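PDB 1H0H: formate dehydrogenase subunit beta from Desulfovibrio gigas, which serves as the electron-transfer subunit of formate dehydrogenase, carrying three [4Fe-4S] clusters for the reversible two-electron oxidation of formate to carbon dioxide. Local coordinates for residues G36-N40 / L51-H55; N45-Y49 / Q133-C137; P79-A84 / S115-P121; E87-I92 / K106-D112. All blocks are in the same frame, centred on the assembly; numbering follows the deposited sequence.

Interactions 1 and 2 both fasten the loop that leads from helix 16-25 into strand 51-59, the first to that strand beside one cluster, the second to the segment ending in Cys137, a ligand of another. Interactions 3 and 4 lie in the part of the chain holding the third cluster and touch each other through Ala84 and Ile92. Interaction 1 is the most buried and joins loop to strand through one hydrogen bond to a side-chain amide, and waters; interaction 2 is aromatic packing with two bridging waters; interaction 3 is apolar helix packing with no hydrogen bond across it; interaction 4, about 22 Å from the chain centre, relies on a carboxylate at the surface.

Interaction 1 (G36-N40 / L51-H55); sequences GFHQN and LVRMH
Gln39 carries the polar part of this contact: its OE1 receives the backbone N-H of Met54, with Met54 N to Gln39 OE1 at 3.0 Å and a nearly straight N-H...O angle of 165°. The donor stands above the amide plane instead of lying on a lone pair. With CG anti to the backbone N (chi1 168°) and the chain extended beyond it, Gln39 reaches the strand backbone, Gln39 CG lying 3.5 Å from Val52 O. Two waters supplement this bond. Water 1 accepts from both Gln39 NE2 and Arg53 NH1, bridging an amide and a guanidinium whose planes are 79° apart; water 2 links Asn40 N to Val52 O. Van der Waals packing flanks Gln39. On one side Met54 SD lies 3.9 Å from Gln39 N, and the bent end of Met54 brings CE to 4.0 Å from His38 CB. On the other, Leu51 CD2 comes to 4.1 Å from Gln39 NE2 and also lies over one face of the Arg53 guanidinium. Arg53 is fixed further by salt bridges to Asp70 and Asp43, while both ring nitrogens of His38 bond to acidic side chains of the other protein chain. Val52 belongs to the pocket of an iron-sulfur cluster. The loop is therefore held to the cluster-side strand by one direct side-chain bond and shared waters, and the Arg53 charge is probably offset by Asp70 and Asp43, outside the contact.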
# COMPACT_ATOMS: atom_id res chain seq x y z
N GLY B 36 15.15 15.31 -17.72
CA GLY B 36 15.73 14.00 -17.92
C GLY B 36 16.33 13.36 -16.66
O GLY B 36 17.04 12.37 -16.75
N PHE B 37 16.01 13.93 -15.51
CA PHE B 37 16.50 13.42 -14.22
C PHE B 37 15.48 13.50 -13.12
O PHE B 37 14.60 14.37 -13.13
CB PHE B 37 17.70 14.23 -13.77
CG PHE B 37 18.71 14.41 -14.84
CD1 PHE B 37 19.70 13.46 -15.01
CD2 PHE B 37 18.65 15.48 -15.71
CE1 PHE B 37 20.62 13.59 -15.99
CE2 PHE B 37 19.58 15.62 -16.72
CZ PHE B 37 20.57 14.67 -16.86
N HIS B 38 15.65 12.64 -12.13
CA HIS B 38 14.75 12.67 -10.98
C HIS B 38 15.15 13.73 -9.98
O HIS B 38 14.31 14.25 -9.27
CB HIS B 38 14.66 11.30 -10.33
CG HIS B 38 13.86 10.33 -11.14
ND1 HIS B 38 12.49 10.35 -11.15
CD2 HIS B 38 14.23 9.30 -11.95
CE1 HIS B 38 12.03 9.39 -11.95
NE2 HIS B 38 13.07 8.75 -12.45
N GLN B 39 16.44 14.09 -9.96
CA GLN B 39 16.89 15.12 -9.04
C GLN B 39 16.23 16.48 -9.39
O GLN B 39 16.07 16.81 -10.58
CB GLN B 39 18.41 15.25 -9.10
CG GLN B 39 18.94 16.49 -8.40
CD GLN B 39 20.44 16.68 -8.66
OE1 GLN B 39 21.15 15.71 -8.94
NE2 GLN B 39 20.89 17.93 -8.62
N ASN B 40 15.77 17.20 -8.38
CA ASN B 40 15.15 18.52 -8.58
C ASN B 40 14.90 19.17 -7.22
O ASN B 40 14.50 18.47 -6.29
CB ASN B 40 13.84 18.38 -9.40
CG ASN B 40 13.94 19.04 -10.77
OD1 ASN B 40 14.59 20.09 -10.92
ND2 ASN B 40 13.31 18.43 -11.78
N LEU B 51 19.69 19.48 -0.64
CA LEU B 51 19.39 19.02 -1.97
C LEU B 51 19.89 17.60 -2.21
O LEU B 51 21.09 17.34 -2.17
CB LEU B 51 20.02 19.98 -2.98
CG LEU B 51 19.63 19.64 -4.41
CD1 LEU B 51 18.16 19.92 -4.65
CD2 LEU B 51 20.51 20.42 -5.38
N VAL B 52 18.96 16.68 -2.47
CA VAL B 52 19.39 15.32 -2.74
C VAL B 52 19.83 15.18 -4.19
O VAL B 52 19.02 15.21 -5.13
CB VAL B 52 18.31 14.26 -2.35
CG1 VAL B 52 18.80 12.87 -2.71
CG2 VAL B 52 17.99 14.35 -0.84
N ARG B 53 21.14 15.06 -4.37
CA ARG B 53 21.69 14.94 -5.69
C ARG B 53 21.68 13.48 -6.07
O ARG B 53 21.82 12.62 -5.21
CB ARG B 53 23.10 15.51 -5.70
CG ARG B 53 23.17 17.01 -5.49
CD ARG B 53 24.58 17.56 -5.53
NE ARG B 53 24.69 18.95 -5.10
CZ ARG B 53 24.35 19.98 -5.86
NH1 ARG B 53 23.85 19.79 -7.09
NH2 ARG B 53 24.50 21.21 -5.41
N MET B 54 21.44 13.19 -7.35
CA MET B 54 21.28 11.81 -7.78
C MET B 54 21.99 11.62 -9.10
O MET B 54 21.71 12.35 -10.08
CB MET B 54 19.78 11.45 -7.91
CG MET B 54 18.91 11.73 -6.66
SD MET B 54 17.09 11.70 -6.99
CE MET B 54 16.79 9.92 -7.23
N HIS B 55 22.90 10.65 -9.15
CA HIS B 55 23.68 10.42 -10.38
C HIS B 55 23.86 8.95 -10.72
O HIS B 55 24.40 8.15 -9.94
CB HIS B 55 25.06 11.08 -10.30
CG HIS B 55 25.01 12.57 -10.35
ND1 HIS B 55 25.35 13.36 -9.27
CD2 HIS B 55 24.62 13.43 -11.32
CE1 HIS B 55 25.20 14.64 -9.58
NE2 HIS B 55 24.76 14.70 -10.83
O HOH W 1 23.68 17.76 -8.98
O HOH W 2 16.59 16.40 -5.37

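Interaction 2 (N45-Y49 / Q133-C137); sequences NFHTY and QMAKC. With SF4 (iron/sulfur cluster), chain M; SF4 (iron/sulfur cluster), chain N.
Tyr49 lays its ring against the backbone of Lys136, whose carbonyl O stands 3.4 Å above the ring plane, over its centre. Tyr49 CB reaches Cys137 N at 3.5 Å, and at the far end of the ring Tyr49 OH is 3.8 Å from Ala135 CB. That methyl also meets Phe46, whose CE1 lies 3.5 Å from Ala135 CB. Having CG anti to the backbone N (chi1 -175°) carries the Phe46 ring over to the strand, where its edge faces the Met134 backbone and the Gln133 amide, whose plane is turned 81° from the ring. The other side of the contact is looser: no direct hydrogen bond joins the segments, and waters span the gap. Water 3 donates to Asn45 O and Ala135 O; water 4 accepts from Cys137 N and donates to Tyr49 O. Asn45 OD1 accepts from His47 N, an Asx turn, and from Thr48 OG1, within the type I turn Asn45-Thr48 that carries Phe46. Beyond the tyrosine, Cys137 SG binds iron FE3 of one cluster at 2.2 Å, while Lys136 CD packs 3.5 Å from sulfur S3 of another. Adjacent residues thus serve two clusters, consistent with the 4Fe-4S dicluster domain of this electron-transfer subunit.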
# COMPACT_ATOMS: atom_id res chain seq x y z
N ASN B 45 19.59 26.75 -4.20
CA ASN B 45 19.15 28.13 -4.47
C ASN B 45 18.86 28.80 -3.12
O ASN B 45 18.97 28.15 -2.06
CB ASN B 45 17.98 28.22 -5.47
CG ASN B 45 16.76 27.42 -5.03
OD1 ASN B 45 16.26 27.62 -3.93
ND2 ASN B 45 16.27 26.54 -5.90
N PHE B 46 18.53 30.09 -3.14
CA PHE B 46 18.23 30.84 -1.91
C PHE B 46 17.21 30.14 -1.01
O PHE B 46 17.21 30.33 0.21
CB PHE B 46 17.75 32.28 -2.25
CG PHE B 46 17.53 33.17 -1.05
CD1 PHE B 46 18.60 33.79 -0.40
CD2 PHE B 46 16.25 33.38 -0.57
CE1 PHE B 46 18.39 34.61 0.69
CE2 PHE B 46 16.02 34.18 0.54
CZ PHE B 46 17.10 34.79 1.18
N HIS B 47 16.32 29.35 -1.60
CA HIS B 47 15.25 28.74 -0.81
C HIS B 47 15.42 27.25 -0.57
O HIS B 47 14.52 26.61 -0.02
CB HIS B 47 13.91 28.91 -1.51
CG HIS B 47 13.53 30.33 -1.73
ND1 HIS B 47 13.30 31.21 -0.70
CD2 HIS B 47 13.31 31.03 -2.88
CE1 HIS B 47 12.97 32.39 -1.19
NE2 HIS B 47 12.96 32.30 -2.51
N THR B 48 16.57 26.71 -0.95
CA THR B 48 16.78 25.27 -0.91
C THR B 48 18.15 24.98 -0.34
O THR B 48 19.15 25.08 -1.04
CB THR B 48 16.68 24.75 -2.35
OG1 THR B 48 15.46 25.19 -2.96
CG2 THR B 48 16.64 23.23 -2.37
N TYR B 49 18.20 24.58 0.92
CA TYR B 49 19.44 24.39 1.63
C TYR B 49 19.89 22.95 1.63
O TYR B 49 21.03 22.66 1.92
CB TYR B 49 19.26 24.76 3.09
CG TYR B 49 18.64 26.09 3.43
CD1 TYR B 49 18.62 27.17 2.53
CD2 TYR B 49 18.10 26.28 4.70
CE1 TYR B 49 18.08 28.38 2.89
CE2 TYR B 49 17.56 27.48 5.05
CZ TYR B 49 17.54 28.53 4.15
OH TYR B 49 16.98 29.71 4.56
N GLN B 133 21.03 39.62 -0.50
CA GLN B 133 20.84 38.70 0.61
C GLN B 133 21.13 37.28 0.20
O GLN B 133 20.66 36.83 -0.86
CB GLN B 133 19.43 38.77 1.16
CG GLN B 133 19.32 38.15 2.53
CD GLN B 133 17.99 38.45 3.20
OE1 GLN B 133 17.41 39.52 2.97
NE2 GLN B 133 17.53 37.54 4.04
N MET B 134 21.83 36.55 1.06
CA MET B 134 22.18 35.16 0.81
C MET B 134 21.73 34.23 1.94
O MET B 134 21.64 34.64 3.09
CB MET B 134 23.68 35.04 0.60
CG MET B 134 24.19 35.68 -0.72
SD MET B 134 26.00 35.62 -0.86
CE MET B 134 26.45 36.67 0.52
N ALA B 135 21.45 32.97 1.61
CA ALA B 135 21.05 32.02 2.64
C ALA B 135 21.54 30.63 2.27
O ALA B 135 21.97 30.41 1.14
CB ALA B 135 19.51 32.03 2.85
N LYS B 136 21.51 29.72 3.24
CA LYS B 136 21.99 28.35 3.11
C LYS B 136 21.59 27.67 4.42
O LYS B 136 20.96 28.28 5.28
CB LYS B 136 23.52 28.33 2.95
CG LYS B 136 24.24 28.86 4.18
CD LYS B 136 25.77 28.61 4.14
CE LYS B 136 26.43 28.83 5.53
NZ LYS B 136 25.88 27.82 6.56
N CYS B 137 21.94 26.38 4.55
CA CYS B 137 21.71 25.60 5.76
C CYS B 137 22.14 26.37 7.01
O CYS B 137 23.26 26.90 7.07
CB CYS B 137 22.54 24.32 5.64
SG CYS B 137 22.72 23.35 7.13
FE1 SF4 M . 18.73 21.99 9.21
FE2 SF4 M . 19.48 19.87 7.63
FE3 SF4 M . 20.80 22.30 7.45
FE4 SF4 M . 18.23 22.03 6.50
S1 SF4 M . 20.14 20.91 5.79
S2 SF4 M . 19.11 23.71 7.79
S3 SF4 M . 17.30 20.59 7.90
S4 SF4 M . 20.77 21.04 9.34
FE1 SF4 N . 30.73 27.02 1.88
FE2 SF4 N . 29.16 26.35 4.04
FE3 SF4 N . 32.01 26.11 4.15
FE4 SF4 N . 30.84 28.61 4.06
S1 SF4 N . 30.68 27.04 5.83
S2 SF4 N . 32.56 27.99 2.85
S3 SF4 N . 28.96 28.18 2.69
S4 SF4 N . 30.48 24.88 2.80
O HOH W 3 20.73 28.04 0.05
O HOH W 4 23.05 24.74 2.45

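Interaction 3 (P79-A84 / S115-P121); sequences PCKATA and SVISACP. With SF4 (iron/sulfur cluster), chain N.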
# COMPACT_ATOMS: atom_id res chain seq x y z
N PRO B 79 35.69 29.80 4.92
CA PRO B 79 36.17 30.82 3.98
C PRO B 79 35.07 31.80 3.56
O PRO B 79 35.41 32.93 3.24
CB PRO B 79 36.68 30.01 2.78
CG PRO B 79 36.22 28.64 2.97
CD PRO B 79 35.71 28.44 4.36
N CYS B 80 33.81 31.40 3.54
CA CYS B 80 32.76 32.35 3.20
C CYS B 80 32.78 33.51 4.17
O CYS B 80 32.78 34.68 3.76
CB CYS B 80 31.39 31.68 3.21
SG CYS B 80 31.04 30.87 4.77
N LYS B 81 32.81 33.19 5.46
CA LYS B 81 32.89 34.24 6.49
C LYS B 81 34.18 35.02 6.45
O LYS B 81 34.20 36.25 6.66
CB LYS B 81 32.75 33.66 7.89
CG LYS B 81 32.74 34.77 8.99
CD LYS B 81 32.42 34.19 10.36
CE LYS B 81 32.86 35.11 11.49
NZ LYS B 81 32.24 36.43 11.36
N ALA B 82 35.28 34.32 6.23
CA ALA B 82 36.57 34.99 6.20
C ALA B 82 36.56 36.14 5.17
O ALA B 82 37.15 37.18 5.40
CB ALA B 82 37.67 33.98 5.88
N THR B 83 35.90 35.90 4.05
CA THR B 83 35.77 36.87 2.97
C THR B 83 34.80 37.98 3.34
O THR B 83 35.09 39.16 3.22
CB THR B 83 35.24 36.15 1.73
OG1 THR B 83 36.26 35.25 1.26
CG2 THR B 83 35.01 37.12 0.58
N ALA B 84 33.64 37.57 3.81
CA ALA B 84 32.61 38.51 4.20
C ALA B 84 33.07 39.44 5.31
O ALA B 84 32.69 40.61 5.32
CB ALA B 84 31.33 37.76 4.62
N SER B 115 32.26 37.39 -4.20
CA SER B 115 33.50 36.89 -3.64
C SER B 115 33.18 35.92 -2.52
O SER B 115 33.90 34.94 -2.34
CB SER B 115 34.35 38.04 -3.10
OG SER B 115 34.99 38.75 -4.16
N VAL B 116 32.09 36.18 -1.80
CA VAL B 116 31.65 35.31 -0.70
C VAL B 116 31.27 33.95 -1.31
O VAL B 116 31.72 32.91 -0.84
CB VAL B 116 30.47 35.93 0.07
CG1 VAL B 116 29.89 34.98 1.15
CG2 VAL B 116 30.90 37.23 0.71
N ILE B 117 30.48 33.96 -2.38
CA ILE B 117 30.04 32.70 -3.00
C ILE B 117 31.23 31.96 -3.61
O ILE B 117 31.36 30.77 -3.39
CB ILE B 117 28.93 32.94 -4.05
CG1 ILE B 117 27.71 33.57 -3.38
CG2 ILE B 117 28.51 31.62 -4.74
CD1 ILE B 117 26.57 33.90 -4.38
N SER B 118 32.13 32.68 -4.30
CA SER B 118 33.28 32.00 -4.90
C SER B 118 34.25 31.44 -3.85
O SER B 118 34.99 30.52 -4.15
CB SER B 118 34.06 32.86 -5.90
OG SER B 118 34.56 34.04 -5.32
N ALA B 119 34.28 32.01 -2.64
CA ALA B 119 35.17 31.50 -1.58
C ALA B 119 34.75 30.12 -1.10
O ALA B 119 35.54 29.38 -0.52
CB ALA B 119 35.19 32.45 -0.38
N CYS B 120 33.49 29.77 -1.28
CA CYS B 120 33.03 28.44 -0.88
C CYS B 120 33.53 27.34 -1.81
O CYS B 120 33.14 27.26 -2.97
CB CYS B 120 31.52 28.38 -0.80
SG CYS B 120 30.96 26.72 -0.34
N PRO B 121 34.37 26.46 -1.29
CA PRO B 121 34.94 25.38 -2.09
C PRO B 121 33.86 24.42 -2.55
O PRO B 121 34.06 23.68 -3.52
CB PRO B 121 35.86 24.66 -1.09
CG PRO B 121 36.08 25.64 0.01
CD PRO B 121 34.82 26.43 0.11
FE1 SF4 N . 30.73 27.02 1.88
FE2 SF4 N . 29.16 26.35 4.04
FE3 SF4 N . 32.01 26.11 4.15
FE4 SF4 N . 30.84 28.61 4.06
S1 SF4 N . 30.68 27.04 5.83
S2 SF4 N . 32.56 27.99 2.85
S3 SF4 N . 28.96 28.18 2.69
S4 SF4 N . 30.48 24.88 2.80
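Two short helices meet here beside a [4Fe-4S] cluster that takes one cysteine from within helix 79-84 and another from just beyond helix 113-119; Pro79 and Thr83 pack on Ala119, while Cys80 and Ala84 pack on Val116. Helix 79-84 and helix segment 115-119 run nearly antiparallel, their directions 153° apart and their axes 7.9 Å apart at closest approach, consistent with the small Ala119 and Ala84 side chains. Thr83 uses both its branches: OG1 sits 3.4 Å from Ala119 CB, while CG2, anti to the backbone N, turns toward the start of the other helix segment and reaches Ser115 CB at 3.9 Å. The hydroxyl does not bond across the interface; it donates back to Pro79 O, which also receives Thr83 N from the opposite face of its carbonyl plane. Val116 spreads its two methyls along helix 79-84, CG1 toward Cys80 and CG2 to 4.0 Å from Ala84 CB. Beyond Val116 the apolar packing continues onto Ile92 and Phe103. This pairing belongs to the 4Fe-4S dicluster domain, in which Cys72 and Cys75 supply the other two ligands. Cys80 SG binds iron FE4 of the cluster at 2.4 Å, and Cys120 SG, anti to its backbone N (chi1 178°), binds iron FE1. Beside the cluster the two prolines meet, Pro79 CG lying 3.9 Å from Pro121 CD. Pro79 CD in turn comes to 3.5 Å from cluster sulfur S2, and Pro121 CD also approaches that sulfur. Pro79 CB rests on Ala119 O at 3.5 Å.

Interaction 4 (E87-I92 / K106-D112); sequences EDESAI and KTKDLED
The carboxylate of Glu87 meets the backbone of Glu111 and Asp112 through its two oxygens, with the Leu110 side chain packed beside it, CD2 lying 3.9 Å from Glu87 CD. Asp112 N donates to Glu87 OE1 at 3.0 Å and 161°, arriving on the syn side 15° out of the carboxylate plane. Glu111 N also points at this group, toward Glu87 OE2, but the modelled separation is so short that its detail is doubtful. Water 5 bridges Glu87 OE1 and Asp112 O, and water 6 donates to Glu111 OE2 and weakly to Glu87 OE1. A second carboxylate, that of Asp88, serves its own turn. Its OD1 takes Ser90 OG near the plane on the syn side and Ser90 N from above the plane, 46° out. Ser90 OG then touches the aliphatic part of Lys106, 3.3 Å from Lys106 CE, where the bent lysine chain folds over the turn. Between these polar ends lies an apolar pair, Ala91 CB meeting Leu110 CD2 at 4.0 Å. Separately, Thr107 CG2 packs 3.7 Å from Ala91 O. Thr107 OG1 is hydrogen-bonded to Thr104 O and to Met134 N of strand 134-135. Asp112 is the N-cap of helix 113-119, and Ser115 OG bonds to its OD2. The 88-91 turn, an Asx turn in a type I beta turn, is thus set against a 3-10 segment and the N-capped start of helix 113-119, in the 4Fe-4S dicluster domain.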
# COMPACT_ATOMS: atom_id res chain seq x y z
N GLU B 87 34.37 42.95 4.91
CA GLU B 87 33.37 43.99 4.71
C GLU B 87 32.54 44.25 5.98
O GLU B 87 32.33 45.38 6.39
CB GLU B 87 32.44 43.56 3.58
CG GLU B 87 31.94 44.75 2.80
CD GLU B 87 30.99 44.42 1.68
OE1 GLU B 87 31.23 43.46 0.88
OE2 GLU B 87 30.01 45.17 1.59
N ASP B 88 32.07 43.17 6.59
CA ASP B 88 31.14 43.24 7.72
C ASP B 88 31.20 41.93 8.50
O ASP B 88 30.78 40.90 8.01
CB ASP B 88 29.73 43.49 7.19
CG ASP B 88 28.69 43.55 8.27
OD1 ASP B 88 29.01 43.35 9.46
OD2 ASP B 88 27.49 43.79 8.00
N GLU B 89 31.75 41.98 9.71
CA GLU B 89 31.90 40.77 10.51
C GLU B 89 30.58 40.26 11.07
O GLU B 89 30.50 39.13 11.58
CB GLU B 89 32.93 40.98 11.63
CG GLU B 89 34.29 41.45 11.14
CD GLU B 89 35.36 41.41 12.22
OE1 GLU B 89 35.13 41.99 13.30
OE2 GLU B 89 36.44 40.82 11.99
N SER B 90 29.52 41.05 10.94
CA SER B 90 28.22 40.63 11.45
C SER B 90 27.33 39.99 10.38
O SER B 90 26.22 39.52 10.67
CB SER B 90 27.50 41.82 12.09
OG SER B 90 27.03 42.69 11.07
N ALA B 91 27.80 39.97 9.14
CA ALA B 91 27.02 39.38 8.04
C ALA B 91 26.83 37.88 8.19
O ALA B 91 25.74 37.37 8.03
CB ALA B 91 27.70 39.68 6.71
N ILE B 92 27.93 37.17 8.46
CA ILE B 92 27.91 35.73 8.66
C ILE B 92 28.40 35.47 10.07
O ILE B 92 29.51 35.86 10.40
CB ILE B 92 28.83 35.02 7.63
CG1 ILE B 92 28.29 35.25 6.21
CG2 ILE B 92 28.98 33.55 7.97
CD1 ILE B 92 29.26 34.90 5.13
N LYS B 106 21.80 40.22 7.29
CA LYS B 106 22.78 41.28 7.15
C LYS B 106 23.60 41.11 5.87
O LYS B 106 24.27 42.04 5.43
CB LYS B 106 23.70 41.38 8.37
CG LYS B 106 23.04 41.92 9.63
CD LYS B 106 23.44 43.35 9.92
CE LYS B 106 23.89 43.53 11.39
NZ LYS B 106 23.16 42.62 12.34
N THR B 107 23.57 39.92 5.29
CA THR B 107 24.25 39.73 4.01
C THR B 107 23.73 40.66 2.93
O THR B 107 24.44 40.95 1.98
CB THR B 107 24.17 38.27 3.50
OG1 THR B 107 22.82 37.79 3.60
CG2 THR B 107 24.98 37.35 4.38
N LYS B 108 22.49 41.12 3.08
CA LYS B 108 21.90 42.04 2.12
C LYS B 108 22.75 43.30 1.89
O LYS B 108 22.74 43.89 0.80
CB LYS B 108 20.50 42.44 2.61
CG LYS B 108 19.65 43.15 1.58
CD LYS B 108 18.24 43.45 2.09
CE LYS B 108 17.59 44.58 1.28
NZ LYS B 108 16.19 44.26 0.87
N ASP B 109 23.47 43.72 2.93
CA ASP B 109 24.28 44.94 2.88
C ASP B 109 25.70 44.72 2.39
O ASP B 109 26.48 45.67 2.36
CB ASP B 109 24.42 45.60 4.26
CG ASP B 109 23.10 45.93 4.91
OD1 ASP B 109 22.12 46.20 4.19
OD2 ASP B 109 22.97 45.95 6.16
N LEU B 110 26.06 43.49 2.08
CA LEU B 110 27.38 43.25 1.53
C LEU B 110 27.46 43.88 0.13
O LEU B 110 26.56 43.71 -0.70
CB LEU B 110 27.66 41.75 1.44
CG LEU B 110 27.80 41.05 2.79
CD1 LEU B 110 27.87 39.53 2.60
CD2 LEU B 110 29.02 41.59 3.51
N GLU B 111 28.51 44.64 -0.13
CA GLU B 111 28.66 45.15 -1.48
C GLU B 111 29.22 44.05 -2.40
O GLU B 111 28.86 44.00 -3.58
CB GLU B 111 29.49 46.44 -1.53
CG GLU B 111 30.98 46.27 -1.26
CD GLU B 111 31.74 47.59 -1.34
OE1 GLU B 111 31.20 48.64 -0.92
OE2 GLU B 111 32.90 47.58 -1.83
N ASP B 112 30.05 43.17 -1.86
CA ASP B 112 30.68 42.14 -2.68
C ASP B 112 30.22 40.72 -2.36
O ASP B 112 30.92 39.93 -1.73
CB ASP B 112 32.20 42.25 -2.59
CG ASP B 112 32.91 41.30 -3.55
OD1 ASP B 112 32.23 40.72 -4.43
OD2 ASP B 112 34.14 41.10 -3.49
O HOH W 5 32.33 40.58 0.78
O HOH W 6 33.78 45.20 -0.45
O HOH W 7 24.56 39.55 12.76